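Local atomic coordinates of RTX-adhesin (PDB entry 5IRB), a protein that forms part of a giant calcium-binding adhesin that attaches its Antarctic bacterium to diatoms and ice, here as tandem beta-sandwich domains. Residues A[8-13]-A[82-87]; A[18-23]-A[192-197]; A[30-35]-A[67-72]; A[72-77]-A[102-107]. One frame throughout, in Å; residues are numbered along the deposited sequence.

Contact 1: residues A[8-13]-A[82-87]; sequences INLDID and VDASVV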
loop_
_atom_site.group_PDB
_atom_site.type_symbol
_atom_site.label_atom_id
_atom_site.label_comp_id
_atom_site.label_asym_id
_atom_site.label_seq_id
_atom_site.Cartn_x
_atom_site.Cartn_y
_atom_site.Cartn_z
ATOM N N ILE A 8 -46.182 15.012 35.258
ATOM C CA ILE A 8 -45.280 13.910 34.887
ATOM C C ILE A 8 -43.993 14.341 34.184
ATOM O O ILE A 8 -43.872 15.460 33.691
ATOM C CB ILE A 8 -45.997 12.912 33.968
ATOM C CG1 ILE A 8 -46.642 13.679 32.812
ATOM C CG2 ILE A 8 -47.065 12.146 34.740
ATOM C CD1 ILE A 8 -47.151 12.809 31.713
ATOM N N ASN A 9 -43.044 13.412 34.143
ATOM C CA ASN A 9 -41.752 13.616 33.515
ATOM C C ASN A 9 -41.495 12.485 32.515
ATOM O O ASN A 9 -41.725 11.322 32.826
ATOM C CB ASN A 9 -40.643 13.677 34.571
ATOM C CG ASN A 9 -39.333 14.217 34.016
ATOM O OD1 ASN A 9 -39.137 15.431 33.933
ATOM N ND2 ASN A 9 -38.427 13.318 33.637
ATOM N N LEU A 10 -40.992 12.826 31.334
ATOM C CA LEU A 10 -40.778 11.850 30.272
ATOM C C LEU A 10 -39.292 11.728 29.961
ATOM O O LEU A 10 -38.637 12.721 29.664
ATOM C CB LEU A 10 -41.521 12.265 29.003
ATOM C CG LEU A 10 -41.337 11.426 27.724
ATOM C CD1 LEU A 10 -41.822 10.001 27.931
ATOM C CD2 LEU A 10 -42.034 12.062 26.530
ATOM N N ASP A 11 -38.759 10.516 30.057
ATOM C CA ASP A 11 -37.360 10.271 29.723
ATOM C C ASP A 11 -37.243 9.268 28.610
ATOM O O ASP A 11 -38.017 8.309 28.538
ATOM C CB ASP A 11 -36.564 9.756 30.919
ATOM C CG ASP A 11 -36.152 10.856 31.872
ATOM O OD1 ASP A 11 -35.221 11.621 31.525
ATOM O OD2 ASP A 11 -36.735 10.945 32.973
ATOM N N ILE A 12 -36.242 9.493 27.761
ATOM C CA ILE A 12 -35.881 8.585 26.686
ATOM C C ILE A 12 -34.523 7.995 27.037
ATOM O O ILE A 12 -33.600 8.733 27.387
ATOM C CB ILE A 12 -35.827 9.306 25.322
ATOM C CG1 ILE A 12 -37.126 10.097 25.085
ATOM C CG2 ILE A 12 -35.550 8.323 24.188
ATOM C CD1 ILE A 12 -36.959 11.301 24.164
ATOM N N ASP A 13 -34.413 6.670 27.002
ATOM C CA ASP A 13 -33.129 6.008 27.239
ATOM C C ASP A 13 -32.175 6.288 26.082
ATOM O O ASP A 13 -32.630 6.560 24.968
ATOM C CB ASP A 13 -33.327 4.498 27.399
ATOM C CG ASP A 13 -34.216 4.147 28.569
ATOM O OD1 ASP A 13 -34.073 4.772 29.638
ATOM O OD2 ASP A 13 -35.079 3.261 28.417
ATOM N N VAL A 82 -34.303 12.994 18.741
ATOM C CA VAL A 82 -35.635 12.430 18.838
ATOM C C VAL A 82 -36.507 13.411 19.650
ATOM O O VAL A 82 -36.164 13.728 20.784
ATOM C CB VAL A 82 -35.611 11.057 19.523
ATOM C CG1 VAL A 82 -37.042 10.528 19.696
ATOM C CG2 VAL A 82 -34.751 10.065 18.741
ATOM N N ASP A 83 -37.616 13.884 19.080
ATOM C CA ASP A 83 -38.602 14.661 19.850
ATOM C C ASP A 83 -39.698 13.736 20.374
ATOM O O ASP A 83 -40.261 12.938 19.621
ATOM C CB ASP A 83 -39.220 15.790 19.006
ATOM C CG ASP A 83 -38.170 16.733 18.396
ATOM O OD1 ASP A 83 -37.265 17.217 19.118
ATOM O OD2 ASP A 83 -38.268 17.018 17.180
ATOM N N ALA A 84 -40.020 13.864 21.656
ATOM C CA ALA A 84 -40.999 12.973 22.255
ATOM C C ALA A 84 -42.011 13.738 23.093
ATOM O O ALA A 84 -41.685 14.749 23.705
ATOM C CB ALA A 84 -40.298 11.942 23.108
ATOM N N SER A 85 -43.236 13.253 23.104
ATOM C CA SER A 85 -44.209 13.749 24.070
ATOM C C SER A 85 -45.104 12.626 24.590
ATOM O O SER A 85 -45.197 11.545 23.983
ATOM C CB SER A 85 -45.035 14.880 23.452
ATOM O OG SER A 85 -45.819 14.403 22.374
ATOM N N VAL A 86 -45.721 12.862 25.749
ATOM C CA VAL A 86 -46.587 11.853 26.343
ATOM C C VAL A 86 -47.865 12.507 26.910
ATOM O O VAL A 86 -47.824 13.631 27.410
ATOM C CB VAL A 86 -45.840 11.053 27.435
ATOM C CG1 VAL A 86 -45.413 11.954 28.581
ATOM C CG2 VAL A 86 -46.679 9.857 27.934
ATOM N N VAL A 87 -48.994 11.822 26.769
ATOM C CA VAL A 87 -50.178 12.125 27.574
ATOM C C VAL A 87 -50.557 10.875 28.371
ATOM O O VAL A 87 -50.529 9.763 27.831
ATOM C CB VAL A 87 -51.348 12.607 26.709
ATOM C CG1 VAL A 87 -51.653 11.609 25.618
ATOM C CG2 VAL A 87 -52.580 12.865 27.575
#

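Contact 2: residues A[18-23]-A[192-197]; sequences DSVINA and DSAGNP. With CA (calcium ion), chain C.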
loop_
_atom_site.group_PDB
_atom_site.type_symbol
_atom_site.label_atom_id
_atom_site.label_comp_id
_atom_site.label_asym_id
_atom_site.label_seq_id
_atom_site.Cartn_x
_atom_site.Cartn_y
_atom_site.Cartn_z
ATOM N N ASP A 18 -25.839 2.756 23.479
ATOM C CA ASP A 18 -24.608 3.539 23.366
ATOM C C ASP A 18 -24.767 4.930 22.734
ATOM O O ASP A 18 -23.762 5.620 22.521
ATOM C CB ASP A 18 -23.541 2.747 22.594
ATOM C CG ASP A 18 -23.889 2.539 21.126
ATOM O OD1 ASP A 18 -25.056 2.743 20.751
ATOM O OD2 ASP A 18 -22.984 2.160 20.336
ATOM N N SER A 19 -26.002 5.334 22.433
ATOM C CA SER A 19 -26.277 6.650 21.837
ATOM C C SER A 19 -25.709 6.807 20.409
ATOM O O SER A 19 -25.681 7.923 19.877
ATOM C CB SER A 19 -25.727 7.775 22.718
ATOM O OG SER A 19 -26.432 7.870 23.937
ATOM N N VAL A 20 -25.293 5.695 19.792
ATOM C CA VAL A 20 -24.684 5.717 18.457
ATOM C C VAL A 20 -25.428 4.811 17.488
ATOM O O VAL A 20 -25.643 3.629 17.751
ATOM C CB VAL A 20 -23.189 5.289 18.496
ATOM C CG1 VAL A 20 -22.605 5.189 17.077
ATOM C CG2 VAL A 20 -22.370 6.245 19.369
ATOM N N ILE A 21 -25.787 5.377 16.343
ATOM C CA ILE A 21 -26.389 4.620 15.265
ATOM C C ILE A 21 -25.351 4.306 14.171
ATOM O O ILE A 21 -24.802 5.222 13.548
ATOM C CB ILE A 21 -27.552 5.375 14.628
ATOM C CG1 ILE A 21 -28.683 5.584 15.653
ATOM C CG2 ILE A 21 -28.074 4.612 13.420
ATOM C CD1 ILE A 21 -29.339 4.286 16.078
ATOM N N ASN A 22 -25.057 3.024 13.984
ATOM C CA ASN A 22 -24.080 2.606 12.985
ATOM C C ASN A 22 -24.803 2.124 11.734
ATOM O O ASN A 22 -26.038 2.183 11.673
ATOM C CB ASN A 22 -23.123 1.525 13.541
ATOM C CG ASN A 22 -23.799 0.172 13.801
ATOM O OD1 ASN A 22 -24.909 -0.091 13.360
ATOM N ND2 ASN A 22 -23.101 -0.695 14.519
ATOM N N ALA A 23 -24.034 1.659 10.743
ATOM C CA ALA A 23 -24.569 1.227 9.455
ATOM C C ALA A 23 -25.584 0.112 9.602
ATOM O O ALA A 23 -26.611 0.100 8.926
ATOM C CB ALA A 23 -23.405 0.749 8.511
ATOM N N ASP A 192 -14.391 0.249 12.529
ATOM C CA ASP A 192 -14.284 1.471 13.305
ATOM C C ASP A 192 -14.892 1.287 14.704
ATOM O O ASP A 192 -15.409 0.215 15.009
ATOM C CB ASP A 192 -14.893 2.656 12.525
ATOM C CG ASP A 192 -16.427 2.631 12.425
ATOM O OD1 ASP A 192 -17.132 1.856 13.134
ATOM O OD2 ASP A 192 -16.925 3.428 11.585
ATOM N N SER A 193 -14.819 2.307 15.554
ATOM C CA SER A 193 -15.290 2.154 16.939
ATOM C C SER A 193 -16.797 1.922 17.056
ATOM O O SER A 193 -17.279 1.467 18.101
ATOM C CB SER A 193 -14.935 3.381 17.784
ATOM O OG SER A 193 -15.592 4.538 17.290
ATOM N N ALA A 194 -17.544 2.255 16.009
ATOM C CA ALA A 194 -18.984 1.989 16.009
ATOM C C ALA A 194 -19.300 0.631 15.409
ATOM O O ALA A 194 -20.460 0.261 15.312
ATOM C CB ALA A 194 -19.728 3.078 15.260
ATOM N N GLY A 195 -18.282 -0.106 14.982
ATOM C CA GLY A 195 -18.506 -1.429 14.426
ATOM C C GLY A 195 -18.627 -1.486 12.902
ATOM O O GLY A 195 -18.870 -2.556 12.332
ATOM N N ASN A 196 -18.436 -0.362 12.216
ATOM C CA ASN A 196 -18.595 -0.407 10.781
ATOM C C ASN A 196 -17.327 -0.962 10.172
ATOM O O ASN A 196 -16.217 -0.511 10.502
ATOM C CB ASN A 196 -18.870 0.978 10.204
ATOM C CG ASN A 196 -20.095 1.623 10.804
ATOM O OD1 ASN A 196 -21.194 1.044 10.801
ATOM N ND2 ASN A 196 -19.919 2.828 11.332
ATOM N N PRO A 197 -17.473 -1.933 9.265
ATOM C CA PRO A 197 -16.246 -2.374 8.599
ATOM C C PRO A 197 -15.810 -1.303 7.635
ATOM O O PRO A 197 -16.640 -0.535 7.155
ATOM C CB PRO A 197 -16.666 -3.651 7.880
ATOM C CG PRO A 197 -18.145 -3.539 7.724
ATOM C CD PRO A 197 -18.647 -2.733 8.884
HETATM CA CA CA C . -25.519 1.439 18.690
HETATM O O HOH W 1 -22.943 1.306 17.632
HETATM O O HOH W 2 -23.600 -0.667 18.335
HETATM O O HOH W 3 -25.630 -0.264 20.502
#

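Contact 3: residues A[30-35]-A[67-72]; sequences VTLTGV and VSVAGS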
loop_
_atom_site.group_PDB
_atom_site.type_symbol
_atom_site.label_atom_id
_atom_site.label_comp_id
_atom_site.label_asym_id
_atom_site.label_seq_id
_atom_site.Cartn_x
_atom_site.Cartn_y
_atom_site.Cartn_z
ATOM N N VAL A 30 -35.000 -0.334 14.935
ATOM C CA VAL A 30 -34.350 -0.018 16.199
ATOM C C VAL A 30 -35.415 0.162 17.299
ATOM O O VAL A 30 -36.474 0.728 17.047
ATOM C CB VAL A 30 -33.484 1.250 16.052
ATOM C CG1 VAL A 30 -33.001 1.738 17.396
ATOM C CG2 VAL A 30 -32.282 0.980 15.100
ATOM N N THR A 31 -35.128 -0.329 18.502
ATOM C CA THR A 31 -36.010 -0.174 19.637
ATOM C C THR A 31 -35.576 0.969 20.534
ATOM O O THR A 31 -34.471 0.960 21.077
ATOM C CB THR A 31 -36.070 -1.459 20.452
ATOM O OG1 THR A 31 -36.537 -2.509 19.603
ATOM C CG2 THR A 31 -37.038 -1.299 21.633
ATOM N N LEU A 32 -36.440 1.973 20.643
ATOM C CA LEU A 32 -36.211 3.097 21.521
ATOM C C LEU A 32 -37.075 2.874 22.750
ATOM O O LEU A 32 -38.142 2.287 22.650
ATOM C CB LEU A 32 -36.579 4.401 20.821
ATOM C CG LEU A 32 -35.833 4.716 19.524
ATOM C CD1 LEU A 32 -36.292 6.045 18.940
ATOM C CD2 LEU A 32 -34.332 4.733 19.772
ATOM N N THR A 33 -36.613 3.334 23.907
ATOM C CA THR A 33 -37.258 2.991 25.162
ATOM C C THR A 33 -37.155 4.178 26.096
ATOM O O THR A 33 -36.325 5.062 25.889
ATOM C CB THR A 33 -36.632 1.761 25.859
ATOM O OG1 THR A 33 -35.351 2.105 26.388
ATOM C CG2 THR A 33 -36.519 0.556 24.923
ATOM N N GLY A 34 -38.000 4.194 27.124
ATOM C CA GLY A 34 -37.872 5.185 28.158
ATOM C C GLY A 34 -38.830 4.931 29.292
ATOM O O GLY A 34 -39.361 3.827 29.457
ATOM N N VAL A 35 -39.054 5.973 30.079
ATOM C CA VAL A 35 -39.889 5.879 31.265
ATOM C C VAL A 35 -40.715 7.153 31.386
ATOM O O VAL A 35 -40.296 8.224 30.923
ATOM C CB VAL A 35 -39.066 5.660 32.545
ATOM C CG1 VAL A 35 -38.409 4.302 32.535
ATOM C CG2 VAL A 35 -38.030 6.762 32.719
ATOM N N VAL A 67 -40.637 1.116 21.732
ATOM C CA VAL A 67 -41.249 1.235 20.414
ATOM C C VAL A 67 -40.230 0.999 19.297
ATOM O O VAL A 67 -39.094 1.452 19.369
ATOM C CB VAL A 67 -41.915 2.630 20.199
ATOM C CG1 VAL A 67 -40.899 3.758 20.233
ATOM C CG2 VAL A 67 -42.756 2.655 18.911
ATOM N N SER A 68 -40.658 0.241 18.299
ATOM C CA SER A 68 -39.877 -0.019 17.095
ATOM C C SER A 68 -39.894 1.160 16.117
ATOM O O SER A 68 -40.973 1.650 15.739
ATOM C CB SER A 68 -40.412 -1.268 16.412
ATOM O OG SER A 68 -39.428 -2.279 16.401
ATOM N N VAL A 69 -38.707 1.622 15.713
ATOM C CA VAL A 69 -38.622 2.704 14.731
ATOM C C VAL A 69 -37.676 2.325 13.580
ATOM O O VAL A 69 -36.841 1.435 13.731
ATOM C CB VAL A 69 -38.159 4.025 15.368
ATOM C CG1 VAL A 69 -39.021 4.355 16.567
ATOM C CG2 VAL A 69 -36.693 3.966 15.782
ATOM N N ALA A 70 -37.829 2.972 12.428
ATOM C CA ALA A 70 -36.919 2.729 11.303
ATOM C C ALA A 70 -35.524 3.308 11.576
ATOM O O ALA A 70 -35.361 4.503 11.814
ATOM C CB ALA A 70 -37.502 3.299 10.018
ATOM N N GLY A 71 -34.506 2.460 11.516
ATOM C CA GLY A 71 -33.139 2.966 11.573
ATOM C C GLY A 71 -32.884 4.073 10.558
ATOM O O GLY A 71 -32.169 5.029 10.848
ATOM N N SER A 72 -33.547 3.992 9.408
ATOM C CA SER A 72 -33.352 4.959 8.326
ATOM C C SER A 72 -33.831 6.342 8.726
ATOM O O SER A 72 -33.213 7.342 8.357
ATOM C CB SER A 72 -34.085 4.514 7.051
ATOM O OG SER A 72 -35.499 4.582 7.210
#

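Contact 4: residues A[72-77]-A[102-107]; sequences SDLSAD and ESFIVK. With CA (calcium ion), chain H.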
loop_
_atom_site.group_PDB
_atom_site.type_symbol
_atom_site.label_atom_id
_atom_site.label_comp_id
_atom_site.label_asym_id
_atom_site.label_seq_id
_atom_site.Cartn_x
_atom_site.Cartn_y
_atom_site.Cartn_z
ATOM N N SER A 72 -33.547 3.992 9.408
ATOM C CA SER A 72 -33.352 4.959 8.326
ATOM C C SER A 72 -33.831 6.342 8.726
ATOM O O SER A 72 -33.213 7.342 8.357
ATOM C CB SER A 72 -34.085 4.514 7.051
ATOM O OG SER A 72 -35.499 4.582 7.210
ATOM N N ASP A 73 -34.909 6.396 9.519
ATOM C CA ASP A 73 -35.389 7.663 10.047
ATOM C C ASP A 73 -34.426 8.246 11.067
ATOM O O ASP A 73 -34.187 9.448 11.067
ATOM C CB ASP A 73 -36.791 7.496 10.640
ATOM C CG ASP A 73 -37.837 7.317 9.565
ATOM O OD1 ASP A 73 -37.635 7.868 8.460
ATOM O OD2 ASP A 73 -38.845 6.624 9.801
ATOM N N LEU A 74 -33.848 7.403 11.912
ATOM C CA LEU A 74 -32.843 7.882 12.851
ATOM C C LEU A 74 -31.607 8.390 12.080
ATOM O O LEU A 74 -31.099 9.484 12.332
ATOM C CB LEU A 74 -32.448 6.768 13.835
ATOM C CG LEU A 74 -33.452 6.354 14.918
ATOM C CD1 LEU A 74 -33.079 5.015 15.547
ATOM C CD2 LEU A 74 -33.507 7.453 15.971
ATOM N N SER A 75 -31.174 7.626 11.086
ATOM C CA SER A 75 -29.989 8.002 10.331
ATOM C C SER A 75 -30.203 9.306 9.549
ATOM O O SER A 75 -29.317 10.165 9.501
ATOM C CB SER A 75 -29.608 6.865 9.379
ATOM O OG SER A 75 -28.522 7.250 8.562
ATOM N N ALA A 76 -31.406 9.478 9.011
ATOM C CA ALA A 76 -31.756 10.665 8.231
ATOM C C ALA A 76 -32.145 11.887 9.063
ATOM O O ALA A 76 -32.169 13.004 8.532
ATOM C CB ALA A 76 -32.884 10.337 7.265
ATOM N N ASP A 77 -32.482 11.688 10.340
ATOM C CA ASP A 77 -33.045 12.779 11.147
ATOM C C ASP A 77 -32.065 13.950 11.194
ATOM O O ASP A 77 -30.958 13.833 11.728
ATOM C CB ASP A 77 -33.383 12.291 12.570
ATOM C CG ASP A 77 -33.958 13.392 13.457
ATOM O OD1 ASP A 77 -35.195 13.656 13.391
ATOM O OD2 ASP A 77 -33.162 13.997 14.230
ATOM N N GLU A 102 -34.118 13.552 22.923
ATOM C CA GLU A 102 -32.966 12.686 23.045
ATOM C C GLU A 102 -32.083 12.865 21.816
ATOM O O GLU A 102 -32.492 12.589 20.691
ATOM C CB GLU A 102 -33.403 11.221 23.180
ATOM C CG GLU A 102 -32.269 10.257 23.526
ATOM C CD GLU A 102 -31.634 10.567 24.856
ATOM O OE1 GLU A 102 -32.300 11.202 25.694
ATOM O OE2 GLU A 102 -30.460 10.183 25.061
ATOM N N SER A 103 -30.880 13.360 22.045
ATOM C CA SER A 103 -29.889 13.454 20.984
ATOM C C SER A 103 -29.101 12.159 20.861
ATOM O O SER A 103 -29.023 11.355 21.794
ATOM C CB SER A 103 -28.946 14.624 21.230
ATOM O OG SER A 103 -28.082 14.364 22.316
ATOM N N PHE A 104 -28.555 11.937 19.675
ATOM C CA PHE A 104 -27.789 10.729 19.420
ATOM C C PHE A 104 -26.767 11.040 18.344
ATOM O O PHE A 104 -26.794 12.120 17.747
ATOM C CB PHE A 104 -28.700 9.564 19.033
ATOM C CG PHE A 104 -29.535 9.827 17.827
ATOM C CD1 PHE A 104 -30.723 10.539 17.930
ATOM C CD2 PHE A 104 -29.141 9.369 16.584
ATOM C CE1 PHE A 104 -31.494 10.789 16.822
ATOM C CE2 PHE A 104 -29.905 9.615 15.471
ATOM C CZ PHE A 104 -31.088 10.332 15.587
ATOM N N ILE A 105 -25.847 10.103 18.140
ATOM C CA ILE A 105 -24.810 10.218 17.110
ATOM C C ILE A 105 -25.039 9.228 15.973
ATOM O O ILE A 105 -25.329 8.053 16.211
ATOM C CB ILE A 105 -23.435 9.982 17.729
ATOM C CG1 ILE A 105 -23.190 11.024 18.828
ATOM C CG2 ILE A 105 -22.321 9.940 16.647
ATOM C CD1 ILE A 105 -21.987 10.737 19.680
ATOM N N VAL A 106 -24.896 9.700 14.737
ATOM C CA VAL A 106 -24.922 8.814 13.576
ATOM C C VAL A 106 -23.510 8.689 12.983
ATOM O O VAL A 106 -22.903 9.682 12.595
ATOM C CB VAL A 106 -25.892 9.309 12.496
ATOM C CG1 VAL A 106 -25.889 8.365 11.302
ATOM C CG2 VAL A 106 -27.308 9.415 13.069
ATOM N N LYS A 107 -23.033 7.448 12.921
ATOM C CA LYS A 107 -21.710 7.063 12.423
ATOM C C LYS A 107 -21.847 5.773 11.643
ATOM O O LYS A 107 -21.716 4.691 12.202
ATOM C CB LYS A 107 -20.729 6.884 13.584
ATOM C CG LYS A 107 -19.261 6.657 13.185
ATOM C CD LYS A 107 -18.648 7.814 12.421
ATOM C CE LYS A 107 -17.185 7.505 12.060
ATOM N NZ LYS A 107 -16.379 7.210 13.290
HETATM CA CA CA H . -35.133 15.478 14.929
HETATM O O HOH W 4 -35.595 16.674 12.744
HETATM O O HOH W 5 -35.879 17.485 16.158
HETATM O O HOH W 6 -37.606 14.872 15.111
#

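Contact 1: residues A[8-13]-A[82-87]
V82 and I12 meet at one end of this sheet-to-sheet packing, with I12 CD1 lying 4.2 Å from V82 O; the valine methyls stay a little farther off. Next along the strand, A84 offers a single methyl to two side chains: its CB lies 3.6 Å from I12 CD1 and 3.8 Å from L10 CD2. L10 also reaches the backbone. With CG anti to the backbone N (chi1 175°), its CD2 reaches the main chain at S85, 3.7 Å from S85 C. S85 itself turns its CB away from strand 8-12. V86 then sets CG1 between I8 and L10, with I8 CD1 3.7 Å and L10 CB 3.9 Å from V86 CG1. No hydrogen bond crosses the contact; its hold is apolar.

The strand axes are 7.8 Å apart at their closest, well beyond the spacing of strands paired within a sheet, and run 144° from one another. This is the face-to-face packing of a beta sandwich, in the N-terminal domain of the modelled chain. Strand 8-12 pairs with strand 29-38 in one sheet, strand 81-89 lies between strands 43-50 and 95-106 in the other, and W65 of strand 64-70 packs on both L10 and I12.

Contact 2: residues A[18-23]-A[192-197]
N22 and A194 are joined by a hydrogen bond from N22 ND2 to A194 O, 2.9 Å long and almost straight at 171°. The acceptor lies in the amide plane of N22, and the N-H meets the carbonyl nearly head-on. A second bond of similar length runs from A23 N to N196 OD1, its donor tilted a little from the carbonyl plane. The two asparagine amides are turned 60° from each other, and N196 OD1 also sits 3.4 Å from N22 CB. Beside this polar pair, V20 CG1 touches A194 CB at 4.0 Å.

These residues form a junction between consecutive domains: 192-197 is the loop between strands 183-191 and 197-208 of the next domain, and 18-23 leads from a calcium site into helix 23-26. N22 is the N-cap of that helix. Its CG sits between the backbone N and the carbonyl carbon (chi1 69°), while OD1 accepts from the backbone N of E25 and ND2 is left to face A194.

Farther out, a type I turn from D192 to G195 presents A194 O. D192 OD1 accepts from N196 N, and D192 OD2 uses its syn lone pair to take N196 ND2 at 3.1 Å; K107 O is a second acceptor for that amide nitrogen. On the other side, the calcium ion is bound by D18 OD1 at 2.5 Å and V20 O at 2.4 Å, with T16, E25 and waters completing its shell. D18 OD1 also accepts from V20 N, closing an Asx turn.

Contact 3: residues A[30-35]-A[67-72]
Strands 29-38 and 64-70 are antiparallel neighbours in the three-stranded sheet of the N-terminal beta sandwich, and V30, L32, V67 and V69 carry their pairing. V30 and V69 form a hydrogen-bonded pair with two matched bonds: V30 N to V69 O and V69 N to V30 O are both 2.8 Å. T31 and S68 follow as a non-hydrogen-bonded pair. L32 and V67 then close a second two-bond ring, L32 N to V67 O at 3.0 Å and V67 N to L32 O at 2.9 Å. Between the rings, S68 CA and T31 CA make CA-H...O contacts with V30 O and V67 O.

The two faces differ. T31 and S68 stand on the exposed one. V30, L32, V67 and V69 stand on the other, turned to the second sheet, where L48 and I50 of strand 43-50 pack on L32, L48 packs on V67, and I50 packs on V69. Past A70 the strand gives way to helix 71-76, and V30 CG2 comes 4.1 Å from G71 CA at its start.

Diagonally across the pairs, L32 and V69 meet at about a right angle. L32 carries its CG anti to its own carbonyl carbon (chi1 -59°), and the CD1 branch reaches over to the valine, 4.0 Å from V69 CG1 and 3.8 Å from V69 CG2.

Contact 4: residues A[72-77]-A[102-107]
The last turn of helix 71-76 lies against the end of strand 95-106, with S75 and V106 the nearest pair at 6.1 Å between CA atoms and no hydrogen bond across the contact. F104 has the largest share of the interface. L74 lays CD2 over one face of its ring, a CH-pi contact 4.2 Å from the centroid and 28° off the normal. The leucine also meets the ring through its backbone: L74 O lies at the edge, in the ring plane, 3.4 Å from F104 CE2. D77 CB approaches near that plane too, 4.3 Å from F104 CZ. Further along, V106 CG2 sits 3.9 Å from L74 O, and V106 CG1 rests beside S75 OG.

D77 leaves the helix with its carboxylate turned to calcium, OD1 at 2.4 Å and OD2 at 2.6 Å from the ion. D79, I81 and three waters complete this site, while N51 donates its backbone N-H to D77 OD1.

The helix thus plugs one end of the beta sandwich: L74 also touches I21 of strand 20-21, I50 of strand 43-50 and V82 of strand 81-89, and F104 packs on I21 and V82.

Contacts 1 and 4 are buried, contact 3 is partly so, and contact 2 lies at the surface between domains. Contact 1 joins the two sheets by apolar packing, with no hydrogen bond, whereas contact 3 works within one sheet through backbone bonds; strands 8-12 and 29-38 tie them together. Contact 4 closes one end of the same sandwich with an aromatic ring and follows contact 3 directly, sharing S72 and helix 71-76; L74 CD1 packs on V30 and V69. Contact 2 relies instead on side-chain amides, and meets contact 4 where I21 pairs with I105. Contacts 2 and 4, whose centres are about 12 Å apart, each bind a calcium ion of their own.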